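Local coordinates for putative uncharacterized protein (PDB 2ZQ5) that probably transfers sulfo groups to acceptor molecules, as expected of a mycobacterial sulfotransferase, Stf1, built on a fold of the P-loop NTPase clan, at residues 69-74 / 178-183; 15-20 / 35-40; 183-188 / 203-208. All coordinates share one frame; numbering follows the deposited sequence.

Contact 1. Residues 69-74 / 178-183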
# COMPACT_ATOMS: atom_id res chain seq x y z
N LEU A 69 -12.53 8.30 0.31
CA LEU A 69 -13.97 8.17 0.09
C LEU A 69 -14.34 8.42 -1.37
O LEU A 69 -15.27 7.81 -1.88
CB LEU A 69 -14.75 9.12 1.01
CG LEU A 69 -14.67 8.78 2.50
CD1 LEU A 69 -15.61 9.70 3.27
CD2 LEU A 69 -15.05 7.33 2.72
N VAL A 70 -13.62 9.32 -2.03
CA VAL A 70 -13.89 9.58 -3.44
C VAL A 70 -13.55 8.32 -4.22
O VAL A 70 -14.28 7.92 -5.12
CB VAL A 70 -13.06 10.77 -3.97
CG1 VAL A 70 -13.13 10.81 -5.50
CG2 VAL A 70 -13.60 12.07 -3.40
N ALA A 71 -12.43 7.69 -3.87
CA ALA A 71 -12.00 6.46 -4.54
C ALA A 71 -13.05 5.37 -4.31
O ALA A 71 -13.36 4.59 -5.22
CB ALA A 71 -10.64 6.00 -3.98
N ARG A 72 -13.59 5.33 -3.10
CA ARG A 72 -14.63 4.36 -2.76
C ARG A 72 -15.82 4.57 -3.69
O ARG A 72 -16.37 3.62 -4.25
CB ARG A 72 -15.05 4.54 -1.30
CG ARG A 72 -15.99 3.45 -0.81
CD ARG A 72 -16.51 3.73 0.60
NE ARG A 72 -17.42 2.66 1.01
CZ ARG A 72 -17.03 1.48 1.50
NH1 ARG A 72 -15.74 1.23 1.67
NH2 ARG A 72 -17.92 0.55 1.77
N LEU A 73 -16.23 5.83 -3.85
CA LEU A 73 -17.35 6.17 -4.72
C LEU A 73 -17.08 5.78 -6.17
O LEU A 73 -17.97 5.27 -6.85
CB LEU A 73 -17.63 7.68 -4.66
CG LEU A 73 -18.28 8.23 -3.39
CD1 LEU A 73 -18.19 9.75 -3.39
CD2 LEU A 73 -19.74 7.78 -3.31
N LEU A 74 -15.86 6.02 -6.64
CA LEU A 74 -15.50 5.68 -8.02
C LEU A 74 -15.57 4.18 -8.26
O LEU A 74 -16.05 3.74 -9.31
CB LEU A 74 -14.10 6.20 -8.35
CG LEU A 74 -13.94 7.72 -8.41
CD1 LEU A 74 -12.47 8.09 -8.58
CD2 LEU A 74 -14.76 8.29 -9.57
N LEU A 178 -6.96 -0.44 -0.41
CA LEU A 178 -7.44 -0.71 0.94
C LEU A 178 -7.91 0.55 1.68
O LEU A 178 -8.74 0.46 2.60
CB LEU A 178 -6.34 -1.41 1.75
CG LEU A 178 -5.95 -2.80 1.22
CD1 LEU A 178 -4.64 -3.24 1.85
CD2 LEU A 178 -7.06 -3.81 1.52
N ARG A 179 -7.41 1.71 1.28
CA ARG A 179 -7.83 2.96 1.91
C ARG A 179 -9.33 3.16 1.73
O ARG A 179 -9.96 3.87 2.50
CB ARG A 179 -7.07 4.16 1.31
CG ARG A 179 -7.36 4.38 -0.16
CD ARG A 179 -6.68 5.62 -0.74
NE ARG A 179 -6.87 5.65 -2.18
CZ ARG A 179 -6.92 6.75 -2.92
NH1 ARG A 179 -6.80 7.95 -2.37
NH2 ARG A 179 -7.10 6.65 -4.24
N GLN A 180 -9.90 2.53 0.70
CA GLN A 180 -11.34 2.66 0.46
C GLN A 180 -12.14 2.14 1.65
O GLN A 180 -13.26 2.60 1.90
CB GLN A 180 -11.74 1.88 -0.81
CG GLN A 180 -11.24 2.49 -2.10
CD GLN A 180 -11.84 1.83 -3.33
OE1 GLN A 180 -12.85 1.12 -3.24
NE2 GLN A 180 -11.24 2.06 -4.49
N SER A 181 -11.55 1.19 2.38
CA SER A 181 -12.17 0.59 3.56
C SER A 181 -11.62 1.20 4.85
O SER A 181 -12.01 0.80 5.95
CB SER A 181 -11.87 -0.92 3.60
OG SER A 181 -12.29 -1.57 2.42
N LEU A 182 -10.73 2.17 4.71
CA LEU A 182 -10.09 2.83 5.85
C LEU A 182 -9.37 1.83 6.77
O LEU A 182 -9.27 2.05 7.97
CB LEU A 182 -11.09 3.68 6.64
CG LEU A 182 -11.48 5.05 6.06
CD1 LEU A 182 -10.24 5.82 5.63
CD2 LEU A 182 -12.42 4.86 4.88
N HIS A 183 -8.90 0.74 6.18
CA HIS A 183 -8.12 -0.28 6.89
C HIS A 183 -6.76 -0.27 6.21
O HIS A 183 -6.60 -0.78 5.10
CB HIS A 183 -8.74 -1.68 6.75
CG HIS A 183 -9.92 -1.93 7.63
ND1 HIS A 183 -11.13 -1.28 7.46
CD2 HIS A 183 -10.09 -2.76 8.69
CE1 HIS A 183 -11.99 -1.72 8.37
NE2 HIS A 183 -11.38 -2.62 9.12
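Arg72 reaches across to the backbone of Gln180, and this polar link is the one hydrogen bond between segment 69-74 of helix 55-81 and segment 178-183 with its short 3-10 turn. Its chain is extended, with CG anti to the backbone N (chi1 -172°), and runs beside Gln180 O until Arg72 NH1 gives that oxygen a hydrogen bond of 2.8 Å. The oxygen lies near the guanidinium plane, whereas the donor sits above the carbonyl plane and the bond is bent, 143° at the hydrogen. Asp34 pairs with NH1, balancing the buried charge, and also bonds to Ser181 OG; together with Phe29 O, which takes NE, it holds the rotation of the guanidinium.

Packing contacts fill the rest. The extended Gln180 side chain lies along the backbone of Ala71 and Arg72, its CG 3.9 Å from Arg72 CA; its amide is fixed beyond the two segments, OE1 by Arg211 and NE2 by Ser75. Ala71 CB touches one face of the Arg179 guanidinium, off toward the rim, 3.6 Å from NH2, while Arg179 NE bonds to Gln176 O. Leu69 CD2 and Leu182 CD2 meet at 4.2 Å.

A helical arginine gripping a backbone carbonyl of the 3-10 turn thus helps pack helix 55-81 on the loop after helix 175-178 in this sulfotransferase fold.

Contact 2. Residues 15-20 / 35-40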
# COMPACT_ATOMS: atom_id res chain seq x y z
N GLU A 15 -19.06 15.25 7.26
CA GLU A 15 -18.41 16.26 6.43
C GLU A 15 -17.55 15.62 5.34
O GLU A 15 -17.54 16.10 4.21
CB GLU A 15 -17.54 17.18 7.30
CG GLU A 15 -18.33 18.03 8.27
CD GLU A 15 -17.45 18.96 9.09
OE1 GLU A 15 -16.29 18.58 9.35
OE2 GLU A 15 -17.92 20.05 9.47
N LEU A 16 -16.84 14.55 5.68
CA LEU A 16 -16.00 13.88 4.69
C LEU A 16 -16.83 13.27 3.57
O LEU A 16 -16.46 13.36 2.41
CB LEU A 16 -15.14 12.81 5.37
CG LEU A 16 -13.99 13.37 6.23
CD1 LEU A 16 -13.32 12.23 6.99
CD2 LEU A 16 -12.99 14.09 5.34
N HIS A 17 -17.95 12.64 3.92
CA HIS A 17 -18.82 12.05 2.90
C HIS A 17 -19.37 13.17 2.02
O HIS A 17 -19.40 13.04 0.79
CB HIS A 17 -19.98 11.28 3.55
CG HIS A 17 -19.60 9.92 4.04
ND1 HIS A 17 -18.90 9.71 5.21
CD2 HIS A 17 -19.82 8.69 3.52
CE1 HIS A 17 -18.70 8.42 5.39
NE2 HIS A 17 -19.25 7.77 4.37
N ALA A 18 -19.80 14.26 2.64
CA ALA A 18 -20.34 15.39 1.89
C ALA A 18 -19.31 15.98 0.95
O ALA A 18 -19.62 16.31 -0.20
CB ALA A 18 -20.86 16.45 2.86
N SER A 19 -18.07 16.13 1.41
CA SER A 19 -17.01 16.68 0.58
C SER A 19 -16.67 15.77 -0.59
O SER A 19 -16.36 16.24 -1.69
CB SER A 19 -15.74 16.94 1.40
OG SER A 19 -15.94 17.97 2.34
N ALA A 20 -16.72 14.46 -0.36
CA ALA A 20 -16.43 13.50 -1.42
C ALA A 20 -17.50 13.63 -2.49
O ALA A 20 -17.21 13.70 -3.68
CB ALA A 20 -16.40 12.09 -0.86
N ASN A 35 -16.89 -2.58 6.98
CA ASN A 35 -16.77 -1.85 8.24
C ASN A 35 -15.95 -0.57 8.12
O ASN A 35 -15.22 -0.20 9.04
CB ASN A 35 -16.16 -2.78 9.29
CG ASN A 35 -16.48 -2.35 10.71
OD1 ASN A 35 -17.59 -1.93 11.00
ND2 ASN A 35 -15.50 -2.48 11.60
N TYR A 36 -16.08 0.12 6.99
CA TYR A 36 -15.31 1.34 6.77
C TYR A 36 -15.76 2.51 7.65
O TYR A 36 -14.96 3.37 8.00
CB TYR A 36 -15.36 1.74 5.29
CG TYR A 36 -16.51 2.63 4.89
CD1 TYR A 36 -16.36 4.02 4.87
CD2 TYR A 36 -17.76 2.09 4.55
CE1 TYR A 36 -17.42 4.85 4.51
CE2 TYR A 36 -18.82 2.91 4.18
CZ TYR A 36 -18.64 4.28 4.17
OH TYR A 36 -19.70 5.10 3.82
N ARG A 37 -17.04 2.54 8.02
CA ARG A 37 -17.53 3.62 8.85
C ARG A 37 -16.91 3.60 10.24
O ARG A 37 -16.47 4.64 10.74
CB ARG A 37 -19.06 3.57 8.96
CG ARG A 37 -19.77 4.09 7.72
CD ARG A 37 -21.28 4.03 7.88
NE ARG A 37 -21.98 4.76 6.83
CZ ARG A 37 -21.91 6.08 6.67
NH1 ARG A 37 -21.17 6.82 7.49
NH2 ARG A 37 -22.59 6.66 5.69
N GLU A 38 -16.85 2.43 10.87
CA GLU A 38 -16.25 2.32 12.19
C GLU A 38 -14.77 2.68 12.09
O GLU A 38 -14.24 3.41 12.93
CB GLU A 38 -16.37 0.90 12.76
CG GLU A 38 -15.97 0.83 14.24
CD GLU A 38 -15.75 -0.59 14.76
OE1 GLU A 38 -16.30 -1.54 14.16
OE2 GLU A 38 -15.05 -0.75 15.78
N ALA A 39 -14.11 2.17 11.06
CA ALA A 39 -12.70 2.43 10.86
C ALA A 39 -12.44 3.93 10.74
O ALA A 39 -11.52 4.46 11.37
CB ALA A 39 -12.21 1.71 9.60
N LEU A 40 -13.24 4.62 9.94
CA LEU A 40 -13.08 6.06 9.75
C LEU A 40 -13.26 6.81 11.07
O LEU A 40 -12.51 7.73 11.38
CB LEU A 40 -14.07 6.57 8.70
CG LEU A 40 -13.99 8.06 8.36
CD1 LEU A 40 -12.57 8.45 7.96
CD2 LEU A 40 -14.97 8.37 7.24
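His17 meets Tyr36 through a single hydrogen bond, His17 NE2 to Tyr36 OH at 2.8 Å, the tight centre of an otherwise widely spaced helix pair. The bond is nearly straight, 164°, and either atom could be the donor. The two side chains arrive from opposite directions and their rings touch rim to rim, so that the hydroxyl lies at the imidazole edge, near its plane. Two further partners fix the imidazole: ND1 bonds to Val13 O one turn back in its own helix, and Phe29 meets the ring edge-to-face.

Beside this bond the packing is apolar and buried. Leu16 CD1 touches Leu40 CD1 at 4.0 Å, and Leu40 CD2 comes to 4.2 Å from His17 CE1. With its CG anti to the backbone N, Leu40 sends both methyls across to these two residues.

The arrangement is a helix-helix packing bridged by long side chains: the axes of 15-20 and 36-40 stay 13.1 Å apart and are inclined at 115°, too distant for backbones to meet. Leu69 of helix 55-81 packs against both Leu16 and His17 and also touches Tyr36 of helix 36-50, making a three-helix cluster in the N-terminal part of the chain.

The outer side is looser. Arg37 CG rests over one face of the Tyr36 ring, toward the rim, and the guanidinium of Arg37 lies over the imidazole of His17 in a nearly parallel stack, planes 13° apart and centres 4.4 Å apart, with Arg37 NH1 3.6 Å from His17 CE1. Unlike the buried leucines, this arginine is exposed to solvent.

Contact 3. Residues 183-188 / 203-208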
# COMPACT_ATOMS: atom_id res chain seq x y z
N HIS A 183 -8.90 0.74 6.18
CA HIS A 183 -8.12 -0.28 6.89
C HIS A 183 -6.76 -0.27 6.21
O HIS A 183 -6.60 -0.78 5.10
CB HIS A 183 -8.74 -1.68 6.75
CG HIS A 183 -9.92 -1.93 7.63
ND1 HIS A 183 -11.13 -1.28 7.46
CD2 HIS A 183 -10.09 -2.76 8.69
CE1 HIS A 183 -11.99 -1.72 8.37
NE2 HIS A 183 -11.38 -2.62 9.12
N SER A 184 -5.77 0.31 6.88
CA SER A 184 -4.44 0.43 6.29
C SER A 184 -3.38 0.71 7.34
O SER A 184 -3.63 1.46 8.29
CB SER A 184 -4.44 1.56 5.25
OG SER A 184 -3.15 1.79 4.74
N VAL A 185 -2.20 0.12 7.19
CA VAL A 185 -1.12 0.38 8.14
C VAL A 185 -0.32 1.60 7.71
O VAL A 185 0.68 1.95 8.34
CB VAL A 185 -0.17 -0.84 8.31
CG1 VAL A 185 -0.92 -1.99 8.97
CG2 VAL A 185 0.40 -1.26 6.97
N SER A 186 -0.76 2.27 6.65
CA SER A 186 -0.07 3.46 6.17
C SER A 186 -0.27 4.62 7.14
O SER A 186 0.63 5.43 7.37
CB SER A 186 -0.58 3.86 4.78
OG SER A 186 -1.94 4.28 4.83
N TYR A 187 -1.46 4.69 7.73
CA TYR A 187 -1.80 5.79 8.63
C TYR A 187 -0.88 5.91 9.84
O TYR A 187 -0.38 6.99 10.13
CB TYR A 187 -3.25 5.67 9.09
CG TYR A 187 -4.23 5.64 7.95
CD1 TYR A 187 -4.22 6.63 6.97
CD2 TYR A 187 -5.14 4.59 7.81
CE1 TYR A 187 -5.10 6.59 5.89
CE2 TYR A 187 -6.02 4.54 6.73
CZ TYR A 187 -5.99 5.54 5.77
OH TYR A 187 -6.84 5.47 4.69
N GLU A 188 -0.65 4.79 10.53
CA GLU A 188 0.19 4.81 11.72
C GLU A 188 1.67 5.03 11.43
O GLU A 188 2.45 5.29 12.34
CB GLU A 188 -0.01 3.51 12.51
CG GLU A 188 0.59 2.28 11.87
CD GLU A 188 0.09 1.01 12.52
OE1 GLU A 188 -1.10 0.67 12.30
OE2 GLU A 188 0.86 0.37 13.26
N GLN A 203 -8.68 -6.14 14.28
CA GLN A 203 -9.69 -6.32 13.24
C GLN A 203 -9.49 -7.49 12.29
O GLN A 203 -8.38 -7.95 12.07
CB GLN A 203 -9.79 -5.05 12.38
CG GLN A 203 -10.09 -3.79 13.16
CD GLN A 203 -11.28 -3.96 14.08
OE1 GLN A 203 -12.40 -4.24 13.64
NE2 GLN A 203 -11.03 -3.80 15.38
N ASP A 204 -10.61 -7.95 11.74
CA ASP A 204 -10.59 -9.01 10.75
C ASP A 204 -10.47 -8.26 9.42
O ASP A 204 -11.36 -7.48 9.05
CB ASP A 204 -11.90 -9.80 10.79
CG ASP A 204 -12.07 -10.69 9.58
OD1 ASP A 204 -11.05 -11.14 9.02
OD2 ASP A 204 -13.24 -10.93 9.18
N TRP A 205 -9.36 -8.46 8.73
CA TRP A 205 -9.12 -7.78 7.46
C TRP A 205 -9.85 -8.41 6.27
O TRP A 205 -9.84 -7.84 5.18
CB TRP A 205 -7.63 -7.79 7.11
CG TRP A 205 -6.73 -6.90 7.92
CD1 TRP A 205 -6.21 -7.16 9.15
CD2 TRP A 205 -6.13 -5.67 7.48
NE1 TRP A 205 -5.31 -6.18 9.50
CE2 TRP A 205 -5.24 -5.25 8.49
CE3 TRP A 205 -6.25 -4.89 6.32
CZ2 TRP A 205 -4.47 -4.09 8.38
CZ3 TRP A 205 -5.49 -3.73 6.21
CH2 TRP A 205 -4.61 -3.34 7.24
N THR A 206 -10.47 -9.56 6.47
CA THR A 206 -11.12 -10.23 5.36
C THR A 206 -12.07 -9.38 4.52
O THR A 206 -11.97 -9.37 3.30
CB THR A 206 -11.83 -11.52 5.82
OG1 THR A 206 -10.90 -12.32 6.56
CG2 THR A 206 -12.30 -12.32 4.61
N PRO A 207 -12.99 -8.64 5.15
CA PRO A 207 -13.89 -7.82 4.33
C PRO A 207 -13.14 -6.82 3.46
O PRO A 207 -13.53 -6.57 2.32
CB PRO A 207 -14.78 -7.14 5.37
CG PRO A 207 -14.82 -8.14 6.49
CD PRO A 207 -13.38 -8.59 6.57
N SER A 208 -12.06 -6.26 3.99
CA SER A 208 -11.26 -5.30 3.24
C SER A 208 -10.55 -5.97 2.08
O SER A 208 -10.43 -5.39 1.00
CB SER A 208 -10.23 -4.62 4.15
OG SER A 208 -10.85 -3.75 5.07
O HOH W 1 -13.03 -3.81 10.97
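Ser208 sets its hydroxyl over one face of the His183 imidazole, 3.3 Å from Ser208 OG to His183 CG and displaced toward the rim. Torsions on both sides bring this about. In His183, CG lies beside the backbone N and anti to the carbonyl carbon (chi1 -79°), and the second torsion of 69° turns the ring broadside to the start of helix 206-219. Ser208 makes the same choice of first torsion, chi1 -70°, which directs OG at that face.

Both ring nitrogens are engaged. ND1 bonds to Ser181 O, and His183 NE2 meets a water at 2.7 Å, close to the ring plane. That water donates in turn to Gln203 OE1 at 2.8 Å, bridging the two segments, which share no clear direct hydrogen bond. The Gln203 side chain is folded rather than extended, and its NE2 is held by Trp199 O; with the amide thus fixed, OE1 can take the water while CB rests at the edge of the imidazole.

Trp205 works along the other part of the loop. The six-membered part of its indole slides beside the backbone, Trp205 CZ3 approaching His183 O to 3.3 Å and CH2 coming to 3.8 Å from Ser184 N, an approach that belongs to packing. At its rim Trp205 CZ2 touches Val185 CG1 at 4.2 Å, the two side chains crossing at about a right angle. Just before Trp205 in the chain, Asp204 OD1 accepts a capping bond from Thr206 N at the turn leading into the helix, and a second bond from Thr206 OG1.

Leu200 of helix 194-201 packs against His183, Val185 and Trp205, Ala241 of helix 239-245 also touches Trp205, and Ala39 of helix 36-50 adjoins His183, so that these three helices flank the contact.

Overall arrangement
Along the chain the three contacts follow in series: contact 2 closes first, then contact 1, then contact 3. Contact 2 joins helices 13-24 and 36-50; contact 1 carries helix 55-81 onto the turn after helix 175-178; contact 3 continues from that turn to the start of helix 206-219. Their centres lie about 9 Å (contacts 1 and 2), 12 Å (1 and 3) and 15 Å (2 and 3) apart. His183 belongs to both contacts 1 and 3, while Tyr36 packs against Arg72 and Ser181 to connect contacts 1 and 2. The touching contacts thus link helices 13-24, 36-50 and 55-81 to loop 178-188 and helix 206-219, in a chain whose core is a parallel five-stranded sheet.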